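Local coordinates for translation initiation factor eIF-2B (PDB 1VB5), which probably promotes exchange of GDP for GTP on initiation factor 2, as a member of the eIF-2B alpha/beta/delta subunit family, at residues L202-C207 and I212-A217. Sequence-based numbering, arbitrary orientation.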
ATOM      1  N   LEU B 202       1.843  -6.551  -4.479  1.00 13.67           N
ATOM      2  CA  LEU B 202       2.883  -6.108  -3.548  1.00 17.75           C
ATOM      3  C   LEU B 202       2.973  -7.059  -2.364  1.00 16.13           C
ATOM      4  O   LEU B 202       4.063  -7.362  -1.880  1.00 18.52           O
ATOM      5  CB  LEU B 202       2.592  -4.690  -3.045  1.00 10.66           C
ATOM      6  CG  LEU B 202       2.405  -3.642  -4.144  1.00 14.77           C
ATOM      7  CD1 LEU B 202       2.082  -2.282  -3.524  1.00  8.42           C
ATOM      8  CD2 LEU B 202       3.665  -3.574  -4.991  1.00 12.64           C
ATOM      9  N   LEU B 203       1.824  -7.531  -1.893  1.00 17.78           N
ATOM     10  CA  LEU B 203       1.814  -8.458  -0.768  1.00 16.68           C
ATOM     11  C   LEU B 203       2.543  -9.718  -1.227  1.00 16.63           C
ATOM     12  O   LEU B 203       3.361 -10.283  -0.498  1.00 12.55           O
ATOM     13  CB  LEU B 203       0.376  -8.822  -0.376  1.00 17.16           C
ATOM     14  CG  LEU B 203       0.066  -9.243   1.065  1.00 23.89           C
ATOM     15  CD1 LEU B 203      -1.192 -10.097   1.097  1.00 14.36           C
ATOM     16  CD2 LEU B 203       1.218  -9.998   1.653  1.00 28.74           C
ATOM     17  N   ALA B 204       2.239 -10.147  -2.450  1.00 13.76           N
ATOM     18  CA  ALA B 204       2.847 -11.348  -3.012  1.00 14.00           C
ATOM     19  C   ALA B 204       4.364 -11.200  -3.101  1.00 13.87           C
ATOM     20  O   ALA B 204       5.103 -12.124  -2.765  1.00 14.40           O
ATOM     21  CB  ALA B 204       2.257 -11.640  -4.397  1.00 10.56           C
ATOM     22  N   LEU B 205       4.831 -10.037  -3.543  1.00 14.02           N
ATOM     23  CA  LEU B 205       6.272  -9.818  -3.662  1.00 12.26           C
ATOM     24  C   LEU B 205       6.967  -9.853  -2.310  1.00  8.71           C
ATOM     25  O   LEU B 205       8.001 -10.495  -2.157  1.00 13.85           O
ATOM     26  CB  LEU B 205       6.561  -8.475  -4.349  1.00 14.29           C
ATOM     27  CG  LEU B 205       6.141  -8.348  -5.820  1.00 17.31           C
ATOM     28  CD1 LEU B 205       6.413  -6.923  -6.318  1.00 19.63           C
ATOM     29  CD2 LEU B 205       6.906  -9.361  -6.660  1.00 14.95           C
ATOM     30  N   ALA B 206       6.392  -9.172  -1.322  1.00 11.99           N
ATOM     31  CA  ALA B 206       6.993  -9.118   0.010  1.00 11.62           C
ATOM     32  C   ALA B 206       7.036 -10.477   0.693  1.00 16.23           C
ATOM     33  O   ALA B 206       8.024 -10.842   1.337  1.00 16.49           O
ATOM     34  CB  ALA B 206       6.225  -8.129   0.888  1.00 13.99           C
ATOM     35  N   CYS B 207       5.952 -11.228   0.569  1.00 14.07           N
ATOM     36  CA  CYS B 207       5.900 -12.533   1.196  1.00 15.04           C
ATOM     37  C   CYS B 207       6.885 -13.517   0.532  1.00 16.03           C
ATOM     38  O   CYS B 207       7.451 -14.385   1.199  1.00 14.92           O
ATOM     39  CB  CYS B 207       4.449 -13.034   1.176  1.00 15.78           C
ATOM     40  SG  CYS B 207       3.342 -12.310   2.456  1.00 27.63           S
ATOM     41  N   ILE B 212       7.288 -16.549   2.864  1.00 14.80           N
ATOM     42  CA  ILE B 212       5.998 -16.743   3.503  1.00 18.76           C
ATOM     43  C   ILE B 212       5.064 -17.319   2.441  1.00 15.95           C
ATOM     44  O   ILE B 212       4.781 -16.667   1.439  1.00 14.16           O
ATOM     45  CB  ILE B 212       5.445 -15.400   4.027  1.00 15.92           C
ATOM     46  CG1 ILE B 212       6.358 -14.892   5.142  1.00 14.71           C
ATOM     47  CG2 ILE B 212       4.025 -15.575   4.560  1.00 15.75           C
ATOM     48  CD1 ILE B 212       6.414 -13.409   5.222  1.00 29.46           C
ATOM     49  N   PRO B 213       4.601 -18.561   2.636  1.00 15.32           N
ATOM     50  CA  PRO B 213       3.700 -19.178   1.658  1.00 17.44           C
ATOM     51  C   PRO B 213       2.474 -18.332   1.371  1.00 14.85           C
ATOM     52  O   PRO B 213       1.744 -17.932   2.277  1.00 15.85           O
ATOM     53  CB  PRO B 213       3.376 -20.546   2.275  1.00 17.99           C
ATOM     54  CG  PRO B 213       3.796 -20.420   3.720  1.00 30.81           C
ATOM     55  CD  PRO B 213       4.977 -19.512   3.692  1.00 15.73           C
ATOM     56  N   PHE B 214       2.264 -18.071   0.088  1.00 15.40           N
ATOM     57  CA  PHE B 214       1.170 -17.232  -0.394  1.00 16.47           C
ATOM     58  C   PHE B 214       0.090 -18.061  -1.093  1.00 19.55           C
ATOM     59  O   PHE B 214       0.318 -18.595  -2.177  1.00 14.70           O
ATOM     60  CB  PHE B 214       1.753 -16.208  -1.376  1.00 14.82           C
ATOM     61  CG  PHE B 214       0.815 -15.095  -1.750  1.00 14.37           C
ATOM     62  CD1 PHE B 214       0.788 -13.914  -1.014  1.00 12.44           C
ATOM     63  CD2 PHE B 214       0.014 -15.196  -2.880  1.00 14.38           C
ATOM     64  CE1 PHE B 214      -0.015 -12.849  -1.405  1.00 17.25           C
ATOM     65  CE2 PHE B 214      -0.798 -14.136  -3.282  1.00 14.11           C
ATOM     66  CZ  PHE B 214      -0.808 -12.958  -2.541  1.00 18.15           C
ATOM     67  N   TYR B 215      -1.091 -18.152  -0.485  1.00 21.77           N
ATOM     68  CA  TYR B 215      -2.184 -18.918  -1.082  1.00 16.61           C
ATOM     69  C   TYR B 215      -3.331 -18.039  -1.538  1.00 14.86           C
ATOM     70  O   TYR B 215      -3.642 -17.017  -0.918  1.00 14.65           O
ATOM     71  CB  TYR B 215      -2.724 -19.963  -0.101  1.00 15.24           C
ATOM     72  CG  TYR B 215      -1.815 -21.153   0.106  1.00 13.10           C
ATOM     73  CD1 TYR B 215      -0.733 -21.093   0.995  1.00 14.38           C
ATOM     74  CD2 TYR B 215      -2.035 -22.343  -0.590  1.00 13.02           C
ATOM     75  CE1 TYR B 215       0.101 -22.201   1.184  1.00 13.16           C
ATOM     76  CE2 TYR B 215      -1.207 -23.448  -0.413  1.00  9.59           C
ATOM     77  CZ  TYR B 215      -0.148 -23.377   0.474  1.00 14.90           C
ATOM     78  OH  TYR B 215       0.633 -24.499   0.675  1.00 20.76           O
ATOM     79  N   VAL B 216      -3.964 -18.457  -2.626  1.00 13.44           N
ATOM     80  CA  VAL B 216      -5.092 -17.739  -3.191  1.00 17.98           C
ATOM     81  C   VAL B 216      -6.328 -18.628  -3.100  1.00 20.84           C
ATOM     82  O   VAL B 216      -6.279 -19.799  -3.467  1.00 19.22           O
ATOM     83  CB  VAL B 216      -4.833 -17.387  -4.670  1.00 21.71           C
ATOM     84  CG1 VAL B 216      -6.081 -16.747  -5.285  1.00 23.76           C
ATOM     85  CG2 VAL B 216      -3.637 -16.455  -4.774  1.00 14.15           C
ATOM     86  N   ALA B 217      -7.423 -18.078  -2.590  1.00 21.29           N
ATOM     87  CA  ALA B 217      -8.664 -18.837  -2.467  1.00 18.99           C
ATOM     88  C   ALA B 217      -9.596 -18.425  -3.593  1.00 19.13           C
ATOM     89  O   ALA B 217     -10.028 -17.272  -3.658  1.00 16.72           O
ATOM     90  CB  ALA B 217      -9.319 -18.556  -1.117  1.00 19.81           C
TER
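The ring of Phe214 lies against the backbone and methyl group of Ala204, where helix 200-209 turns back into strand 214-217. This is the helix-to-strand half of a beta-alpha-beta crossover in a Rossmann-like fold: the strand joins a mainly parallel sheet between strands 180-183 and 261-264, and the helix packs on one side of it; the axes of 202-207 and 214-217 run roughly antiparallel, at 149°. Phe214 is the first residue of the strand, and its side chain points from the sheet to the helix. With CG anti to the backbone N (chi1 -168°), the ring reaches the helix surface and turns one face to Ala204. The CB of Ala204 sits over that face, 4.0 Å from the centroid of the Phe214 ring and displaced toward the rim, in a CH-pi contact. Alanine suits the place because its short side chain lets the ring come down to the helix backbone, with Phe214 CE1 3.6 Å from Ala204 CA. Leu203 meets the same ring at its edge, near the plane, with CD1 3.9 Å from Phe214 CE1; its side chain also touches Val183 of the neighbouring strand, so it packs against both Phe214 and Val183, on adjacent strands. One turn further along the helix, Cys207 meets Ile212, their CB atoms 3.8 Å apart. The sulfur of Cys207 is bonded to Cys175 in a disulfide that ties this helix to helix 171-175. The beta-branched Ile212 suits an extended backbone, and its CG2, anti to the backbone N, lies 3.9 Å from Cys207 SG. The turn is closed by the backbone: Ile212 N donates to Cys207 O over 2.7 Å, with the donor tilted 26° from the carbonyl plane.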